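Local structure of putative uncharacterized protein (Chromobacterium violaceum, 4RMM) at residues I76-N81 / A140-T145; D10-K15 / R82-A87. The protein is of unknown function but belongs to the hot-dog thioesterase superfamily and may hydrolyse acyl-CoA thioesters. All coordinates share one frame; numbering follows the deposited sequence.

In the fold
Both contacts gather at the C-terminal end of helix 67-80, the long helix that the antiparallel sheet wraps in this hot-dog fold. Interaction 1 joins the last turn of that helix to the end of strand 136-143, on its sheet side; interaction 2 ties the loop that follows the helix to the N-terminal helix 6-13. Their centres lie about 12 Å apart. Along the chain the segments alternate: 10-15, 76-81, 82-87, 140-145, with 76-81 running directly into 82-87. The guanidinium of Arg12 also packs near the carbonyl oxygens of Met79 and Trp80, so one helix end meets the sheet and the N-terminal helix together.

Interaction 1 (I76-N81 / A140-T145); sequences IHLMWN and AHFLLT
The last turn of helix 67-80 lies over the end of strand 136-143, with Leu78 and Phe142 as the nearest backbone pair at 8.7 Å between their CA atoms. Leu78 carries the helix side of the contact alone, and it directs its CB toward the strand. Its CD1 methyl comes within 3.4 Å of Phe142 CG and is equally near Phe142 CB, so it rests where the ring joins its stem. The approach to the ring is oblique, and the two side chains run antiparallel alongside each other. In Phe142, CG stands anti to the carbonyl carbon (chi1 -67°), which puts CG beside the backbone N. Leu144, two residues on and just past the strand, turns its CB to the same helix; its CD2 lies 4.0 Å from Leu78 CD1 and 4.2 Å from Leu78 CD2. The Leu78 fork thus meets both residues, entirely through apolar contact, and all three side chains are buried. Ala120 of the adjacent strand 119-127 and Ile112 of strand 106-115, one strand further, also touch Leu78, while Ile90 of strand 89-97, on the other flank, borders Phe142, extending the apolar layer across the sheet. The CB atoms of His141 and Leu143 are turned away from the helix. A long helix packed in this way against the concave face of an antiparallel sheet is the defining feature of the hot-dog fold.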
ATOM      1  N   ILE A  76      -4.530   2.045  11.589  1.00 43.10           N
ATOM      2  CA  ILE A  76      -4.443   1.468  12.927  1.00 62.37           C
ATOM      3  C   ILE A  76      -4.201   2.540  13.988  1.00 57.36           C
ATOM      4  O   ILE A  76      -4.823   2.529  15.048  1.00 52.01           O
ATOM      5  CB  ILE A  76      -3.322   0.407  12.984  1.00 59.50           C
ATOM      6  CG1 ILE A  76      -3.743  -0.807  12.148  1.00 57.07           C
ATOM      7  CG2 ILE A  76      -3.044   0.004  14.427  1.00 68.93           C
ATOM      8  CD1 ILE A  76      -2.626  -1.794  11.848  1.00 68.64           C
ATOM      9  N   HIS A  77      -3.310   3.478  13.693  1.00 55.36           N
ATOM     10  CA  HIS A  77      -3.002   4.552  14.640  1.00 60.33           C
ATOM     11  C   HIS A  77      -4.268   5.315  15.004  1.00 51.87           C
ATOM     12  O   HIS A  77      -4.490   5.673  16.165  1.00 56.77           O
ATOM     13  CB  HIS A  77      -2.006   5.526  14.014  1.00 58.51           C
ATOM     14  CG  HIS A  77      -1.626   6.666  14.901  1.00 56.17           C
ATOM     15  ND1 HIS A  77      -0.653   6.555  15.874  1.00 69.56           N
ATOM     16  CD2 HIS A  77      -2.048   7.954  14.938  1.00 54.85           C
ATOM     17  CE1 HIS A  77      -0.491   7.722  16.460  1.00 61.40           C
ATOM     18  NE2 HIS A  77      -1.325   8.592  15.913  1.00 75.11           N
ATOM     19  N   LEU A  78      -5.092   5.566  13.992  1.00 53.78           N
ATOM     20  CA  LEU A  78      -6.337   6.306  14.166  1.00 55.97           C
ATOM     21  C   LEU A  78      -7.330   5.591  15.062  1.00 63.40           C
ATOM     22  O   LEU A  78      -7.893   6.196  15.972  1.00 67.41           O
ATOM     23  CB  LEU A  78      -6.995   6.571  12.812  1.00 67.10           C
ATOM     24  CG  LEU A  78      -7.332   8.030  12.499  1.00 67.73           C
ATOM     25  CD1 LEU A  78      -8.119   8.090  11.207  1.00 71.46           C
ATOM     26  CD2 LEU A  78      -8.139   8.641  13.626  1.00 52.95           C
HETATM   27  N   MSE A  79      -7.560   4.308  14.801  1.00 59.68           N
HETATM   28  CA  MSE A  79      -8.514   3.573  15.608  1.00 69.53           C
HETATM   29  C   MSE A  79      -7.953   3.153  16.957  1.00 77.27           C
HETATM   30  O   MSE A  79      -8.690   2.708  17.834  1.00 85.50           O
HETATM   31  CB  MSE A  79      -9.084   2.373  14.834  1.00 67.04           C
HETATM   32  CG  MSE A  79      -8.108   1.504  14.086  1.00 69.84           C
HETATM   33 SE   MSE A  79      -9.081   0.132  13.084  0.69 91.45          SE
HETATM   34  CE  MSE A  79      -9.717   1.202  11.627  1.00116.09           C
ATOM     35  N   TRP A  80      -6.646   3.310  17.128  1.00 77.79           N
ATOM     36  CA  TRP A  80      -6.012   2.980  18.396  1.00 83.42           C
ATOM     37  C   TRP A  80      -6.149   4.216  19.275  1.00 79.95           C
ATOM     38  O   TRP A  80      -6.288   4.122  20.492  1.00 74.93           O
ATOM     39  CB  TRP A  80      -4.536   2.643  18.182  1.00 70.47           C
ATOM     40  CG  TRP A  80      -3.825   2.250  19.436  1.00 72.97           C
ATOM     41  CD1 TRP A  80      -3.263   3.086  20.363  1.00 75.72           C
ATOM     42  CD2 TRP A  80      -3.615   0.921  19.918  1.00 73.39           C
ATOM     43  NE1 TRP A  80      -2.717   2.356  21.390  1.00 80.70           N
ATOM     44  CE2 TRP A  80      -2.918   1.017  21.141  1.00 79.34           C
ATOM     45  CE3 TRP A  80      -3.947  -0.354  19.434  1.00 80.13           C
ATOM     46  CZ2 TRP A  80      -2.548  -0.102  21.891  1.00 85.83           C
ATOM     47  CZ3 TRP A  80      -3.581  -1.474  20.180  1.00 86.86           C
ATOM     48  CH2 TRP A  80      -2.887  -1.337  21.394  1.00 89.40           C
ATOM     49  N   ASN A  81      -6.130   5.376  18.631  1.00 79.63           N
ATOM     50  CA  ASN A  81      -6.253   6.648  19.320  1.00 79.76           C
ATOM     51  C   ASN A  81      -7.692   7.158  19.351  1.00 84.19           C
ATOM     52  O   ASN A  81      -7.946   8.264  19.827  1.00 86.07           O
ATOM     53  CB  ASN A  81      -5.359   7.690  18.645  1.00 85.06           C
ATOM     54  CG  ASN A  81      -3.878   7.444  18.890  1.00 96.73           C
ATOM     55  OD1 ASN A  81      -3.326   6.405  18.517  1.00 86.60           O
ATOM     56  ND2 ASN A  81      -3.227   8.410  19.522  1.00 95.05           N
ATOM     57  N   ALA A 140      -2.207  10.840   5.162  1.00 42.55           N
ATOM     58  CA  ALA A 140      -3.516  10.274   4.884  1.00 61.57           C
ATOM     59  C   ALA A 140      -4.651  11.061   5.539  1.00 44.49           C
ATOM     60  O   ALA A 140      -4.483  11.615   6.623  1.00 49.41           O
ATOM     61  CB  ALA A 140      -3.541   8.835   5.362  1.00 53.09           C
ATOM     62  N   HIS A 141      -5.797  11.112   4.863  1.00 43.80           N
ATOM     63  CA  HIS A 141      -6.980  11.801   5.360  1.00 48.68           C
ATOM     64  C   HIS A 141      -8.059  10.766   5.558  1.00 49.62           C
ATOM     65  O   HIS A 141      -8.285   9.923   4.691  1.00 62.01           O
ATOM     66  CB  HIS A 141      -7.491  12.845   4.359  1.00 46.32           C
ATOM     67  CG  HIS A 141      -6.563  13.999   4.160  1.00 58.24           C
ATOM     68  ND1 HIS A 141      -6.124  14.400   2.914  1.00 69.47           N
ATOM     69  CD2 HIS A 141      -5.982  14.841   5.048  1.00 78.21           C
ATOM     70  CE1 HIS A 141      -5.316  15.434   3.045  1.00 79.47           C
ATOM     71  NE2 HIS A 141      -5.213  15.722   4.333  1.00 88.79           N
ATOM     72  N   PHE A 142      -8.728  10.830   6.703  1.00 51.16           N
ATOM     73  CA  PHE A 142      -9.793   9.897   6.994  1.00 51.49           C
ATOM     74  C   PHE A 142     -11.061  10.630   7.353  1.00 55.11           C
ATOM     75  O   PHE A 142     -11.034  11.743   7.880  1.00 55.58           O
ATOM     76  CB  PHE A 142      -9.424   8.972   8.151  1.00 48.91           C
ATOM     77  CG  PHE A 142      -8.307   8.017   7.843  1.00 49.28           C
ATOM     78  CD1 PHE A 142      -6.981   8.448   7.851  1.00 56.80           C
ATOM     79  CD2 PHE A 142      -8.578   6.675   7.573  1.00 52.29           C
ATOM     80  CE1 PHE A 142      -5.938   7.564   7.600  1.00 58.21           C
ATOM     81  CE2 PHE A 142      -7.544   5.772   7.319  1.00 47.51           C
ATOM     82  CZ  PHE A 142      -6.218   6.221   7.334  1.00 59.63           C
ATOM     83  N   LEU A 143     -12.180   9.987   7.065  1.00 50.97           N
ATOM     84  CA  LEU A 143     -13.476  10.551   7.374  1.00 62.30           C
ATOM     85  C   LEU A 143     -13.984   9.756   8.567  1.00 68.08           C
ATOM     86  O   LEU A 143     -14.023   8.534   8.528  1.00 67.64           O
ATOM     87  CB  LEU A 143     -14.411  10.378   6.182  1.00 57.40           C
ATOM     88  CG  LEU A 143     -15.766  11.046   6.358  1.00 74.12           C
ATOM     89  CD1 LEU A 143     -15.599  12.555   6.287  1.00 75.63           C
ATOM     90  CD2 LEU A 143     -16.710  10.547   5.284  1.00 79.91           C
ATOM     91  N   LEU A 144     -14.373  10.446   9.627  1.00 63.79           N
ATOM     92  CA  LEU A 144     -14.840   9.762  10.819  1.00 65.75           C
ATOM     93  C   LEU A 144     -16.295   9.976  11.129  1.00 78.38           C
ATOM     94  O   LEU A 144     -16.916  10.916  10.655  1.00 83.28           O
ATOM     95  CB  LEU A 144     -14.037  10.231  12.018  1.00 75.96           C
ATOM     96  CG  LEU A 144     -12.534  10.246  11.787  1.00 80.46           C
ATOM     97  CD1 LEU A 144     -11.913  11.257  12.714  1.00 84.36           C
ATOM     98  CD2 LEU A 144     -11.968   8.857  11.994  1.00 78.71           C
ATOM     99  N   THR A 145     -16.835   9.088  11.950  1.00 95.54           N
ATOM    100  CA  THR A 145     -18.217   9.195  12.373  1.00100.29           C
ATOM    101  C   THR A 145     -18.133   9.328  13.875  1.00105.94           C
ATOM    102  O   THR A 145     -18.645   8.498  14.623  1.00103.11           O
ATOM    103  CB  THR A 145     -19.026   7.939  12.020  1.00 99.16           C
ATOM    104  OG1 THR A 145     -18.732   6.893  12.951  1.00106.11           O
ATOM    105  CG2 THR A 145     -18.678   7.475  10.624  1.00 82.32           C
TER

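Interaction 2 (D10-K15 / R82-A87); sequences DLRDRK and RESLEA
Arg12 reaches the 82-87 loop because its CG is anti to the backbone N (chi1 179°) and its chain, extended at chi2, bends at chi3 (-44°), presenting the guanidinium to the carbonyl of Arg82. The contact joins the N-terminal helix 6-13, which ends in a Schellman motif with Lys15 at positive phi, to the loop connecting the central helix of the hot-dog fold with strand 89-97. Arg12 NH2 gives a weak hydrogen bond to Arg82 O, short at 2.6 Å but bent, with an angle of 128° at the hydrogen. The oxygen sits at the guanidinium edge, near its plane, and Arg12 NH1 is 2.9 Å from the same Arg82 O. Being charged, the guanidinium would be expected to polarise this carbonyl. Ser84 directs its CB toward the helix, bringing that carbon to 3.3 Å from Arg12 NH2. It is the centre of an inverse gamma turn, closed by a backbone bond of 2.7 Å from Leu85 N to Glu83 O. Ser84 also touches Phe8 and Ala9, about a turn before Arg12 in helix 6-13, while Trp80 of helix 67-80 packs against Arg12. Arg82 turns its CB away from the helix, and its guanidinium pairs with its neighbour: Glu83 OE1 lies 3.5 Å from Arg82 NH2, over one face and displaced from the centre, a pairing of charges alone.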
ATOM      1  N   ASP A  10     -11.406  -4.423  22.775  1.00141.58           N
ATOM      2  CA  ASP A  10     -11.012  -5.422  23.755  1.00148.92           C
ATOM      3  C   ASP A  10      -9.513  -5.710  23.687  1.00139.81           C
ATOM      4  O   ASP A  10      -8.864  -5.913  24.714  1.00145.36           O
ATOM      5  CB  ASP A  10     -11.809  -6.706  23.515  1.00158.37           C
ATOM      6  CG  ASP A  10     -11.188  -7.914  24.183  1.00170.02           C
ATOM      7  OD1 ASP A  10     -10.981  -7.881  25.414  1.00174.47           O
ATOM      8  OD2 ASP A  10     -10.907  -8.900  23.469  1.00175.03           O
ATOM      9  N   LEU A  11      -8.967  -5.731  22.474  1.00128.52           N
ATOM     10  CA  LEU A  11      -7.546  -5.994  22.288  1.00124.49           C
ATOM     11  C   LEU A  11      -6.688  -4.755  22.518  1.00116.64           C
ATOM     12  O   LEU A  11      -5.496  -4.868  22.793  1.00119.67           O
ATOM     13  CB  LEU A  11      -7.284  -6.561  20.890  1.00120.12           C
ATOM     14  CG  LEU A  11      -7.328  -8.089  20.774  1.00122.61           C
ATOM     15  CD1 LEU A  11      -8.678  -8.612  21.231  1.00127.33           C
ATOM     16  CD2 LEU A  11      -7.054  -8.503  19.340  1.00112.94           C
ATOM     17  N   ARG A  12      -7.287  -3.575  22.406  1.00111.82           N
ATOM     18  CA  ARG A  12      -6.540  -2.344  22.640  1.00111.83           C
ATOM     19  C   ARG A  12      -6.244  -2.269  24.129  1.00112.74           C
ATOM     20  O   ARG A  12      -5.088  -2.239  24.550  1.00108.04           O
ATOM     21  CB  ARG A  12      -7.358  -1.116  22.249  1.00107.23           C
ATOM     22  CG  ARG A  12      -6.623   0.191  22.502  1.00102.33           C
ATOM     23  CD  ARG A  12      -7.583   1.346  22.666  1.00102.97           C
ATOM     24  NE  ARG A  12      -8.643   1.301  21.667  1.00120.51           N
ATOM     25  CZ  ARG A  12      -9.487   2.297  21.426  1.00120.38           C
ATOM     26  NH1 ARG A  12      -9.397   3.429  22.112  1.00116.07           N
ATOM     27  NH2 ARG A  12     -10.424   2.156  20.498  1.00115.84           N
ATOM     28  N   ASP A  13      -7.312  -2.239  24.919  1.00127.05           N
ATOM     29  CA  ASP A  13      -7.207  -2.168  26.369  1.00133.43           C
ATOM     30  C   ASP A  13      -6.279  -3.251  26.911  1.00133.30           C
ATOM     31  O   ASP A  13      -5.621  -3.065  27.933  1.00139.94           O
ATOM     32  CB  ASP A  13      -8.594  -2.319  26.995  1.00142.99           C
ATOM     33  CG  ASP A  13      -8.560  -2.270  28.507  1.00160.03           C
ATOM     34  OD1 ASP A  13      -8.136  -1.235  29.059  1.00168.74           O
ATOM     35  OD2 ASP A  13      -8.956  -3.267  29.147  1.00166.36           O
ATOM     36  N   ARG A  14      -6.228  -4.380  26.215  1.00132.72           N
ATOM     37  CA  ARG A  14      -5.394  -5.504  26.622  1.00136.97           C
ATOM     38  C   ARG A  14      -3.977  -5.404  26.055  1.00129.18           C
ATOM     39  O   ARG A  14      -3.125  -6.245  26.343  1.00135.30           O
ATOM     40  CB  ARG A  14      -6.043  -6.813  26.167  1.00142.21           C
ATOM     41  CG  ARG A  14      -5.371  -8.071  26.693  1.00152.87           C
ATOM     42  CD  ARG A  14      -6.098  -9.319  26.211  1.00159.15           C
ATOM     43  NE  ARG A  14      -5.602 -10.531  26.859  1.00172.13           N
ATOM     44  CZ  ARG A  14      -6.086 -11.748  26.635  1.00180.25           C
ATOM     45  NH1 ARG A  14      -7.083 -11.920  25.777  1.00181.86           N
ATOM     46  NH2 ARG A  14      -5.577 -12.795  27.273  1.00184.60           N
ATOM     47  N   LYS A  15      -3.732  -4.374  25.251  1.00117.15           N
ATOM     48  CA  LYS A  15      -2.423  -4.166  24.640  1.00104.88           C
ATOM     49  C   LYS A  15      -1.927  -5.429  23.940  1.00101.45           C
ATOM     50  O   LYS A  15      -0.729  -5.712  23.932  1.00101.86           O
ATOM     51  CB  LYS A  15      -1.404  -3.737  25.698  1.00110.72           C
ATOM     52  CG  LYS A  15      -1.877  -2.604  26.586  1.00111.80           C
ATOM     53  CD  LYS A  15      -2.316  -1.411  25.767  1.00104.96           C
ATOM     54  CE  LYS A  15      -2.958  -0.357  26.645  1.00113.60           C
ATOM     55  NZ  LYS A  15      -3.484   0.776  25.841  1.00112.16           N
ATOM     56  N   ARG A  82      -8.633   6.365  18.844  1.00 81.45           N
ATOM     57  CA  ARG A  82     -10.032   6.787  18.834  1.00 91.77           C
ATOM     58  C   ARG A  82     -11.023   5.761  19.349  1.00112.49           C
ATOM     59  O   ARG A  82     -10.656   4.655  19.750  1.00 94.85           O
ATOM     60  CB  ARG A  82     -10.471   7.211  17.428  1.00 86.08           C
ATOM     61  CG  ARG A  82      -9.975   8.580  17.000  1.00 90.18           C
ATOM     62  CD  ARG A  82     -10.728   9.106  15.778  1.00 93.65           C
ATOM     63  NE  ARG A  82     -12.107   9.503  16.075  1.00 98.36           N
ATOM     64  CZ  ARG A  82     -13.156   8.683  16.068  1.00 99.22           C
ATOM     65  NH1 ARG A  82     -13.002   7.397  15.776  1.00 95.40           N
ATOM     66  NH2 ARG A  82     -14.366   9.155  16.351  1.00 98.20           N
ATOM     67  N   GLU A  83     -12.289   6.156  19.335  1.00141.74           N
ATOM     68  CA  GLU A  83     -13.381   5.305  19.778  1.00150.40           C
ATOM     69  C   GLU A  83     -13.557   4.202  18.739  1.00144.35           C
ATOM     70  O   GLU A  83     -13.803   4.470  17.560  1.00150.09           O
ATOM     71  CB  GLU A  83     -14.655   6.145  19.934  1.00152.66           C
ATOM     72  CG  GLU A  83     -14.561   7.213  21.036  1.00156.69           C
ATOM     73  CD  GLU A  83     -13.468   8.244  20.784  1.00157.99           C
ATOM     74  OE1 GLU A  83     -13.593   9.023  19.813  1.00155.64           O
ATOM     75  OE2 GLU A  83     -12.483   8.271  21.558  1.00160.24           O
ATOM     76  N   SER A  84     -13.400   2.961  19.191  1.00130.67           N
ATOM     77  CA  SER A  84     -13.508   1.780  18.337  1.00125.38           C
ATOM     78  C   SER A  84     -14.952   1.497  17.924  1.00128.20           C
ATOM     79  O   SER A  84     -15.454   0.392  18.125  1.00142.95           O
ATOM     80  CB  SER A  84     -12.924   0.566  19.076  1.00129.40           C
ATOM     81  OG  SER A  84     -12.984  -0.610  18.288  1.00131.05           O
ATOM     82  N   LEU A  85     -15.610   2.498  17.346  1.00118.26           N
ATOM     83  CA  LEU A  85     -17.001   2.361  16.907  1.00122.85           C
ATOM     84  C   LEU A  85     -17.077   1.530  15.636  1.00114.95           C
ATOM     85  O   LEU A  85     -17.729   0.485  15.585  1.00116.64           O
ATOM     86  CB  LEU A  85     -17.604   3.748  16.656  1.00124.27           C
ATOM     87  CG  LEU A  85     -19.039   3.837  16.127  1.00120.99           C
ATOM     88  CD1 LEU A  85     -19.673   5.107  16.653  1.00123.17           C
ATOM     89  CD2 LEU A  85     -19.063   3.808  14.603  1.00115.94           C
ATOM     90  N   GLU A  86     -16.416   2.031  14.604  1.00110.07           N
ATOM     91  CA  GLU A  86     -16.344   1.369  13.316  1.00101.73           C
ATOM     92  C   GLU A  86     -15.043   1.884  12.734  1.00101.54           C
ATOM     93  O   GLU A  86     -14.522   2.905  13.185  1.00102.06           O
ATOM     94  CB  GLU A  86     -17.535   1.752  12.424  1.00107.63           C
ATOM     95  CG  GLU A  86     -17.545   1.052  11.065  1.00106.42           C
ATOM     96  CD  GLU A  86     -18.943   0.890  10.485  1.00111.16           C
ATOM     97  OE1 GLU A  86     -19.724   1.863  10.516  1.00114.76           O
ATOM     98  OE2 GLU A  86     -19.259  -0.213   9.990  1.00110.83           O
ATOM     99  N   ALA A  87     -14.506   1.171  11.754  1.00 91.79           N
ATOM    100  CA  ALA A  87     -13.254   1.572  11.134  1.00 84.97           C
ATOM    101  C   ALA A  87     -13.427   2.884  10.369  1.00 73.23           C
ATOM    102  O   ALA A  87     -14.391   3.054   9.630  1.00 79.99           O
ATOM    103  CB  ALA A  87     -12.773   0.474  10.196  1.00 90.24           C
TER